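Local coordinates for protein ZmpA Glycopeptidase (Clostridium perfringens, PDB 6XSX) that probably cleaves glycosylated proteins as a zinc-dependent glycopeptidase, this chain being the M60 peptidase module of a much longer multidomain protein, at residues Glu296-Met301 against Ala353-Leu358; Gln371-Arg376 against His387-Met392. One frame throughout, in Å; residues are numbered along the deposited sequence.

Contact 1 of 2, residues Glu296-Met301 against Ala353-Leu358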
ATOM      1  N   GLU A 296       5.839   9.389   5.409  1.00 29.39           N
ATOM      2  CA  GLU A 296       6.722   8.286   5.766  1.00 30.88           C
ATOM      3  C   GLU A 296       6.120   7.496   6.928  1.00 28.63           C
ATOM      4  O   GLU A 296       6.380   6.304   7.094  1.00 27.69           O
ATOM      5  CB  GLU A 296       8.116   8.801   6.128  1.00 33.91           C
ATOM      6  CG  GLU A 296       8.843   9.447   4.960  1.00 39.93           C
ATOM      7  CD  GLU A 296       8.617  10.938   4.738  1.00 44.35           C
ATOM      8  OE1 GLU A 296       7.837  11.564   5.507  1.00 43.82           O
ATOM      9  OE2 GLU A 296       9.224  11.478   3.786  1.00 48.84           O
ATOM     10  N   VAL A 297       5.318   8.172   7.752  1.00 27.52           N
ATOM     11  CA  VAL A 297       4.697   7.474   8.866  1.00 27.24           C
ATOM     12  C   VAL A 297       3.384   6.877   8.367  1.00 27.43           C
ATOM     13  O   VAL A 297       3.195   5.664   8.449  1.00 25.40           O
ATOM     14  CB  VAL A 297       4.535   8.379  10.104  1.00 26.79           C
ATOM     15  CG1 VAL A 297       3.702   7.721  11.189  1.00 25.58           C
ATOM     16  CG2 VAL A 297       5.886   8.809  10.668  1.00 25.59           C
ATOM     17  N   THR A 298       2.538   7.736   7.773  1.00 26.26           N
ATOM     18  CA  THR A 298       1.137   7.427   7.540  1.00 27.11           C
ATOM     19  C   THR A 298       0.967   6.382   6.438  1.00 28.58           C
ATOM     20  O   THR A 298      -0.048   5.696   6.413  1.00 29.84           O
ATOM     21  CB  THR A 298       0.277   8.684   7.331  1.00 26.33           C
ATOM     22  OG1 THR A 298       0.765   9.449   6.228  1.00 26.30           O
ATOM     23  CG2 THR A 298       0.187   9.554   8.562  1.00 28.04           C
ATOM     24  N   ASN A 299       1.967   6.221   5.558  1.00 29.87           N
ATOM     25  CA  ASN A 299       1.801   5.344   4.404  1.00 29.17           C
ATOM     26  C   ASN A 299       1.809   3.868   4.819  1.00 28.08           C
ATOM     27  O   ASN A 299       1.358   3.001   4.070  1.00 26.04           O
ATOM     28  CB  ASN A 299       2.717   5.735   3.237  1.00 29.97           C
ATOM     29  CG  ASN A 299       2.262   7.002   2.532  1.00 33.63           C
ATOM     30  OD1 ASN A 299       1.141   7.469   2.739  1.00 36.97           O
ATOM     31  ND2 ASN A 299       3.110   7.567   1.684  1.00 30.40           N
ATOM     32  N   ASN A 300       2.293   3.598   6.034  1.00 26.26           N
ATOM     33  CA  ASN A 300       2.340   2.258   6.594  1.00 24.54           C
ATOM     34  C   ASN A 300       0.936   1.736   6.895  1.00 21.66           C
ATOM     35  O   ASN A 300       0.745   0.545   7.126  1.00 20.15           O
ATOM     36  CB  ASN A 300       3.140   2.257   7.896  1.00 28.33           C
ATOM     37  CG  ASN A 300       4.590   2.620   7.672  1.00 30.85           C
ATOM     38  OD1 ASN A 300       5.276   1.967   6.899  1.00 32.23           O
ATOM     39  ND2 ASN A 300       5.058   3.663   8.339  1.00 37.40           N
ATOM     40  N   MET A 301      -0.039   2.641   6.961  1.00 20.23           N
ATOM     41  CA  MET A 301      -1.392   2.228   7.281  1.00 20.19           C
ATOM     42  C   MET A 301      -1.895   1.278   6.201  1.00 20.20           C
ATOM     43  O   MET A 301      -2.733   0.413   6.482  1.00 20.11           O
ATOM     44  CB  MET A 301      -2.340   3.424   7.399  1.00 19.96           C
ATOM     45  CG  MET A 301      -2.123   4.236   8.665  1.00 20.10           C
ATOM     46  SD  MET A 301      -2.532   3.336  10.212  1.00 19.28           S
ATOM     47  CE  MET A 301      -4.319   3.376  10.128  1.00 18.13           C
ATOM     48  N   ALA A 353       1.773   3.748  15.279  1.00 21.14           N
ATOM     49  CA  ALA A 353       1.044   2.924  16.240  1.00 21.12           C
ATOM     50  C   ALA A 353      -0.264   3.577  16.706  1.00 20.58           C
ATOM     51  O   ALA A 353      -1.312   2.931  16.659  1.00 20.92           O
ATOM     52  CB  ALA A 353       1.926   2.542  17.409  1.00 20.21           C
ATOM     53  N   PRO A 354      -0.269   4.845  17.184  1.00 19.77           N
ATOM     54  CA  PRO A 354      -1.499   5.464  17.686  1.00 19.99           C
ATOM     55  C   PRO A 354      -2.641   5.536  16.669  1.00 19.24           C
ATOM     56  O   PRO A 354      -3.816   5.485  17.039  1.00 18.26           O
ATOM     57  CB  PRO A 354      -1.054   6.884  18.090  1.00 20.59           C
ATOM     58  CG  PRO A 354       0.240   7.107  17.325  1.00 19.54           C
ATOM     59  CD  PRO A 354       0.894   5.742  17.306  1.00 19.73           C
ATOM     60  N   LEU A 355      -2.269   5.683  15.393  1.00 19.11           N
ATOM     61  CA  LEU A 355      -3.220   5.799  14.298  1.00 19.24           C
ATOM     62  C   LEU A 355      -3.754   4.412  13.951  1.00 18.47           C
ATOM     63  O   LEU A 355      -4.943   4.248  13.691  1.00 18.68           O
ATOM     64  CB  LEU A 355      -2.532   6.445  13.088  1.00 18.53           C
ATOM     65  CG  LEU A 355      -2.125   7.911  13.275  1.00 18.67           C
ATOM     66  CD1 LEU A 355      -1.250   8.391  12.124  1.00 17.67           C
ATOM     67  CD2 LEU A 355      -3.338   8.811  13.425  1.00 17.17           C
ATOM     68  N   TRP A 356      -2.858   3.423  13.943  1.00 17.75           N
ATOM     69  CA  TRP A 356      -3.245   2.045  13.687  1.00 17.45           C
ATOM     70  C   TRP A 356      -4.255   1.569  14.737  1.00 17.68           C
ATOM     71  O   TRP A 356      -5.240   0.906  14.407  1.00 17.73           O
ATOM     72  CB  TRP A 356      -2.004   1.145  13.617  1.00 17.10           C
ATOM     73  CG  TRP A 356      -2.329  -0.296  13.362  1.00 16.52           C
ATOM     74  CD1 TRP A 356      -2.013  -1.364  14.150  1.00 16.68           C
ATOM     75  CD2 TRP A 356      -3.072  -0.825  12.248  1.00 16.52           C
ATOM     76  NE1 TRP A 356      -2.474  -2.523  13.585  1.00 16.56           N
ATOM     77  CE2 TRP A 356      -3.145  -2.223  12.430  1.00 16.44           C
ATOM     78  CE3 TRP A 356      -3.675  -0.262  11.114  1.00 16.38           C
ATOM     79  CZ2 TRP A 356      -3.798  -3.058  11.522  1.00 16.65           C
ATOM     80  CZ3 TRP A 356      -4.327  -1.090  10.219  1.00 16.28           C
ATOM     81  CH2 TRP A 356      -4.385  -2.471  10.421  1.00 16.47           C
ATOM     82  N   GLN A 357      -4.001   1.920  16.005  1.00 17.73           N
ATOM     83  CA  GLN A 357      -4.878   1.562  17.113  1.00 17.44           C
ATOM     84  C   GLN A 357      -6.288   2.110  16.898  1.00 17.22           C
ATOM     85  O   GLN A 357      -7.264   1.404  17.148  1.00 17.43           O
ATOM     86  CB  GLN A 357      -4.325   2.087  18.439  1.00 17.29           C
ATOM     87  CG  GLN A 357      -3.070   1.370  18.900  1.00 17.32           C
ATOM     88  CD  GLN A 357      -2.640   1.816  20.273  1.00 17.87           C
ATOM     89  OE1 GLN A 357      -2.574   3.007  20.564  1.00 17.61           O
ATOM     90  NE2 GLN A 357      -2.338   0.851  21.132  1.00 17.90           N
ATOM     91  N   LEU A 358      -6.388   3.377  16.472  1.00 17.42           N
ATOM     92  CA  LEU A 358      -7.683   3.989  16.202  1.00 17.71           C
ATOM     93  C   LEU A 358      -8.390   3.251  15.067  1.00 18.19           C
ATOM     94  O   LEU A 358      -9.613   3.159  15.079  1.00 20.08           O
ATOM     95  CB  LEU A 358      -7.517   5.480  15.877  1.00 16.70           C
ATOM     96  CG  LEU A 358      -6.955   6.346  17.009  1.00 17.05           C
ATOM     97  CD1 LEU A 358      -6.710   7.782  16.550  1.00 15.65           C
ATOM     98  CD2 LEU A 358      -7.857   6.324  18.239  1.00 16.61           C
TER

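Contact 2 of 2, residues Gln371-Arg376 against His387-Met392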
ATOM      1  N   GLN A 371      -9.435  11.688   4.118  1.00 24.16           N
ATOM      2  CA  GLN A 371     -10.334  12.663   3.509  1.00 25.54           C
ATOM      3  C   GLN A 371     -10.101  14.058   4.096  1.00 26.17           C
ATOM      4  O   GLN A 371     -10.074  15.037   3.351  1.00 26.11           O
ATOM      5  CB  GLN A 371     -11.799  12.239   3.630  1.00 24.09           C
ATOM      6  CG  GLN A 371     -12.230  11.203   2.604  1.00 24.76           C
ATOM      7  CD  GLN A 371     -13.583  10.633   2.949  1.00 26.05           C
ATOM      8  OE1 GLN A 371     -14.073  10.804   4.065  1.00 26.25           O
ATOM      9  NE2 GLN A 371     -14.193   9.937   1.999  1.00 24.95           N
ATOM     10  N   GLU A 372      -9.912  14.147   5.419  1.00 25.35           N
ATOM     11  CA  GLU A 372      -9.681  15.444   6.043  1.00 26.45           C
ATOM     12  C   GLU A 372      -8.411  16.096   5.507  1.00 25.46           C
ATOM     13  O   GLU A 372      -8.405  17.298   5.233  1.00 23.65           O
ATOM     14  CB  GLU A 372      -9.602  15.354   7.566  1.00 28.39           C
ATOM     15  CG  GLU A 372     -10.946  15.066   8.210  1.00 33.80           C
ATOM     16  CD  GLU A 372     -11.963  16.186   8.067  1.00 33.02           C
ATOM     17  OE1 GLU A 372     -11.608  17.342   8.341  1.00 35.93           O
ATOM     18  OE2 GLU A 372     -13.099  15.894   7.669  1.00 36.78           O
ATOM     19  N   PHE A 373      -7.335  15.306   5.390  1.00 23.92           N
ATOM     20  CA  PHE A 373      -6.044  15.836   4.974  1.00 26.05           C
ATOM     21  C   PHE A 373      -6.042  16.174   3.482  1.00 26.01           C
ATOM     22  O   PHE A 373      -5.280  17.031   3.035  1.00 25.68           O
ATOM     23  CB  PHE A 373      -4.901  14.901   5.391  1.00 24.84           C
ATOM     24  CG  PHE A 373      -4.402  15.184   6.785  1.00 25.72           C
ATOM     25  CD1 PHE A 373      -4.880  14.465   7.869  1.00 25.35           C
ATOM     26  CD2 PHE A 373      -3.501  16.213   7.016  1.00 26.03           C
ATOM     27  CE1 PHE A 373      -4.450  14.753   9.156  1.00 26.18           C
ATOM     28  CE2 PHE A 373      -3.071  16.503   8.302  1.00 26.31           C
ATOM     29  CZ  PHE A 373      -3.543  15.767   9.368  1.00 27.84           C
ATOM     30  N   ARG A 374      -6.907  15.501   2.717  1.00 27.19           N
ATOM     31  CA  ARG A 374      -6.971  15.746   1.287  1.00 29.12           C
ATOM     32  C   ARG A 374      -7.666  17.066   0.978  1.00 32.76           C
ATOM     33  O   ARG A 374      -7.369  17.680  -0.044  1.00 37.12           O
ATOM     34  CB  ARG A 374      -7.689  14.618   0.545  1.00 27.01           C
ATOM     35  CG  ARG A 374      -6.739  13.658  -0.148  1.00 25.96           C
ATOM     36  CD  ARG A 374      -7.357  12.972  -1.351  1.00 24.88           C
ATOM     37  NE  ARG A 374      -8.578  12.229  -1.072  1.00 26.04           N
ATOM     38  CZ  ARG A 374      -8.663  11.156  -0.293  1.00 25.09           C
ATOM     39  NH1 ARG A 374      -9.827  10.549  -0.129  1.00 25.69           N
ATOM     40  NH2 ARG A 374      -7.591  10.700   0.325  1.00 24.76           N
ATOM     41  N   SER A 375      -8.608  17.485   1.830  1.00 34.43           N
ATOM     42  CA  SER A 375      -9.509  18.546   1.403  1.00 38.72           C
ATOM     43  C   SER A 375      -9.481  19.765   2.329  1.00 40.42           C
ATOM     44  O   SER A 375     -10.244  20.710   2.119  1.00 41.26           O
ATOM     45  CB  SER A 375     -10.909  18.013   1.207  1.00 36.41           C
ATOM     46  OG  SER A 375     -11.463  17.607   2.448  1.00 36.03           O
ATOM     47  N   ARG A 376      -8.610  19.750   3.345  1.00 42.08           N
ATOM     48  CA  ARG A 376      -8.593  20.816   4.331  1.00 43.99           C
ATOM     49  C   ARG A 376      -7.182  21.372   4.504  1.00 47.25           C
ATOM     50  O   ARG A 376      -6.194  20.658   4.340  1.00 48.71           O
ATOM     51  CB  ARG A 376      -9.200  20.369   5.665  1.00 46.30           C
ATOM     52  CG  ARG A 376     -10.681  20.024   5.590  1.00 49.21           C
ATOM     53  CD  ARG A 376     -11.490  20.547   6.762  1.00 51.57           C
ATOM     54  NE  ARG A 376     -12.920  20.325   6.568  1.00 54.05           N
ATOM     55  CZ  ARG A 376     -13.772  21.187   6.010  1.00 53.09           C
ATOM     56  NH1 ARG A 376     -13.352  22.362   5.572  1.00 54.71           N
ATOM     57  NH2 ARG A 376     -15.046  20.866   5.891  1.00 52.82           N
ATOM     58  N   HIS A 387       2.247  16.560  13.920  1.00 32.87           N
ATOM     59  CA  HIS A 387       1.787  15.647  14.952  1.00 32.03           C
ATOM     60  C   HIS A 387       0.527  16.206  15.599  1.00 32.27           C
ATOM     61  O   HIS A 387      -0.455  15.482  15.758  1.00 34.04           O
ATOM     62  CB  HIS A 387       2.890  15.393  15.984  1.00 31.07           C
ATOM     63  CG  HIS A 387       3.987  14.514  15.486  1.00 30.93           C
ATOM     64  ND1 HIS A 387       3.763  13.489  14.588  1.00 30.25           N
ATOM     65  CD2 HIS A 387       5.305  14.478  15.779  1.00 30.32           C
ATOM     66  CE1 HIS A 387       4.897  12.862  14.347  1.00 28.15           C
ATOM     67  NE2 HIS A 387       5.856  13.459  15.051  1.00 29.72           N
ATOM     68  N   ASN A 388       0.565  17.501  15.938  1.00 30.62           N
ATOM     69  CA  ASN A 388      -0.531  18.160  16.632  1.00 29.40           C
ATOM     70  C   ASN A 388      -1.762  18.194  15.733  1.00 29.75           C
ATOM     71  O   ASN A 388      -2.890  18.124  16.222  1.00 31.43           O
ATOM     72  CB  ASN A 388      -0.139  19.546  17.164  1.00 29.01           C
ATOM     73  CG  ASN A 388       0.475  19.492  18.550  1.00 29.13           C
ATOM     74  OD1 ASN A 388      -0.198  19.759  19.542  1.00 29.95           O
ATOM     75  ND2 ASN A 388       1.746  19.136  18.638  1.00 26.88           N
ATOM     76  N   ALA A 389      -1.538  18.283  14.418  1.00 28.71           N
ATOM     77  CA  ALA A 389      -2.639  18.285  13.465  1.00 29.72           C
ATOM     78  C   ALA A 389      -3.341  16.924  13.449  1.00 28.40           C
ATOM     79  O   ALA A 389      -4.559  16.867  13.318  1.00 28.42           O
ATOM     80  CB  ALA A 389      -2.169  18.707  12.092  1.00 26.41           C
ATOM     81  N   TRP A 390      -2.568  15.835  13.582  1.00 27.74           N
ATOM     82  CA  TRP A 390      -3.142  14.496  13.636  1.00 25.26           C
ATOM     83  C   TRP A 390      -4.115  14.407  14.809  1.00 25.39           C
ATOM     84  O   TRP A 390      -5.191  13.817  14.691  1.00 23.95           O
ATOM     85  CB  TRP A 390      -2.060  13.432  13.820  1.00 26.06           C
ATOM     86  CG  TRP A 390      -1.096  13.235  12.693  1.00 27.59           C
ATOM     87  CD1 TRP A 390      -1.165  13.738  11.425  1.00 27.91           C
ATOM     88  CD2 TRP A 390       0.078  12.402  12.729  1.00 27.36           C
ATOM     89  NE1 TRP A 390      -0.100  13.297  10.684  1.00 27.18           N
ATOM     90  CE2 TRP A 390       0.678  12.477  11.456  1.00 27.37           C
ATOM     91  CE3 TRP A 390       0.682  11.613  13.717  1.00 28.08           C
ATOM     92  CZ2 TRP A 390       1.851  11.787  11.145  1.00 27.41           C
ATOM     93  CZ3 TRP A 390       1.839  10.929  13.410  1.00 27.32           C
ATOM     94  CH2 TRP A 390       2.417  11.022  12.142  1.00 28.19           C
ATOM     95  N   VAL A 391      -3.705  14.977  15.949  1.00 23.96           N
ATOM     96  CA  VAL A 391      -4.481  14.859  17.172  1.00 24.16           C
ATOM     97  C   VAL A 391      -5.826  15.544  16.953  1.00 25.17           C
ATOM     98  O   VAL A 391      -6.862  15.036  17.370  1.00 25.09           O
ATOM     99  CB  VAL A 391      -3.738  15.463  18.375  1.00 23.44           C
ATOM    100  CG1 VAL A 391      -4.619  15.489  19.620  1.00 24.98           C
ATOM    101  CG2 VAL A 391      -2.440  14.730  18.646  1.00 22.37           C
ATOM    102  N   MET A 392      -5.782  16.698  16.277  1.00 26.68           N
ATOM    103  CA  MET A 392      -6.964  17.518  16.064  1.00 27.16           C
ATOM    104  C   MET A 392      -7.886  16.858  15.044  1.00 25.65           C
ATOM    105  O   MET A 392      -9.092  16.772  15.283  1.00 25.67           O
ATOM    106  CB  MET A 392      -6.585  18.931  15.612  1.00 28.61           C
ATOM    107  CG  MET A 392      -5.987  19.734  16.749  1.00 32.35           C
ATOM    108  SD  MET A 392      -5.560  21.436  16.312  1.00 38.11           S
ATOM    109  CE  MET A 392      -4.214  21.186  15.155  1.00 32.59           C
TER

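Contact 1 of 2, residues Glu296-Met301 against Ala353-Leu358
Met301 reaches across to helix 347-361 and lays its thioether against the peptide link between Leu355 and Trp356. The tight part of the contact lies here. Met301 SD stands 3.7 Å from Trp356 N. Met301 CE is likewise 3.7 Å from Leu355 O, so the sulfur and its methyl group sit on the peptide link itself. The same methyl meets the indole in its plane: Met301 CE is 3.8 Å from Trp356 CE3, at the edge of the ring. With Met301 SD 5.2 Å from the centroid of the six-membered ring of Trp356 and 79° off its normal, this is a Met-aromatic contact of the edge type. The methionine chain bends at both chi2 and chi3, and its unbranched, flexible form suits a place where the end must fold round onto the helix. On the tryptophan side, CG lies anti to the backbone N (chi1 180°), and this brings the benzo edge beside the methionine.

The looser part lies toward Thr298, where a single methyl pair, Thr298 CG2 to Leu355 CD1 at 4.0 Å, carries the approach. This side does not open to solvent: Thr298 is buried against Trp366 and Trp390, while Phe365 and Phe406 pack on Leu355. Threonine suits the place by dividing its roles: CG2 goes to the apolar neighbours, and OG1 makes a weak hydrogen bond back to Ile294 O. Trp356 likewise keeps its polar end apart, donating NE1 to Asp436.

No hydrogen bond crosses between 296-301 and 353-358. Their cohesion therefore comes from dispersion and burial, with a flexible, polarisable thioether packed at an indole edge in the helical part of the M60 module.

Contact 2 of 2, residues Gln371-Arg376 against His387-Met392
Helices 365-375 and 383-398 come no closer here than 9.2 Å between Phe373 CA and Trp390 CA, a separation bridged by large side chains. Phe373 spans most of it: its side chain leaves the backbone heading for the opposing helix, with the far ring atom, CZ, leading. Phe373 CZ lies 3.7 Å from Trp390 CD1, meeting the indole at its edge and near its plane, on the five-membered ring. The two ring planes are turned 82° apart with centroids separated by 5.8 Å, but the approach is oblique with respect to the phenyl ring. Phe373 CZ also touches the methyl group of Ala389, at 4.2 Å from Ala389 CB; alanine suits this position because its short side chain lets the phenyl ring come close to the helix backbone.

In Trp390, chi1 of -67° sets CG beside the backbone N, and chi2 near zero (-11°) turns the CD1 edge, not the benzo edge, to Phe373. His387, a turn earlier in the same helix, places its ND1 3.4 Å above one face of the Trp390 ring, toward the rim.

All three touching residues are buried, and the indole divides its chemistry between two neighbours: Trp390 offers the carbon CD1 to Phe373, while its one polar group, NE1, is hydrogen-bonded to Thr293 OG1 in a third part of the fold.

Overall arrangement
From the N terminus, the chain passes through helix 295-298, runs through an excursion that is largely helical where modelled (residues 336-344 are missing), and returns in helix 347-361, where contact 1 closes a loop with 51 residues between its segments. Helix 365-375 follows directly, and a short connection of ten residues leads to the segment that closes contact 2. The loops therefore stand in series, neither nested nor crossed. The centres of contact 1 and contact 2 are nevertheless about 13 Å apart, and Leu355 of contact 1 packs on the indole of Trp390 in contact 2. Four helices, 295-298, 347-361, 365-375 and 383-398, are thus joined through neighbouring buried contacts around Trp390.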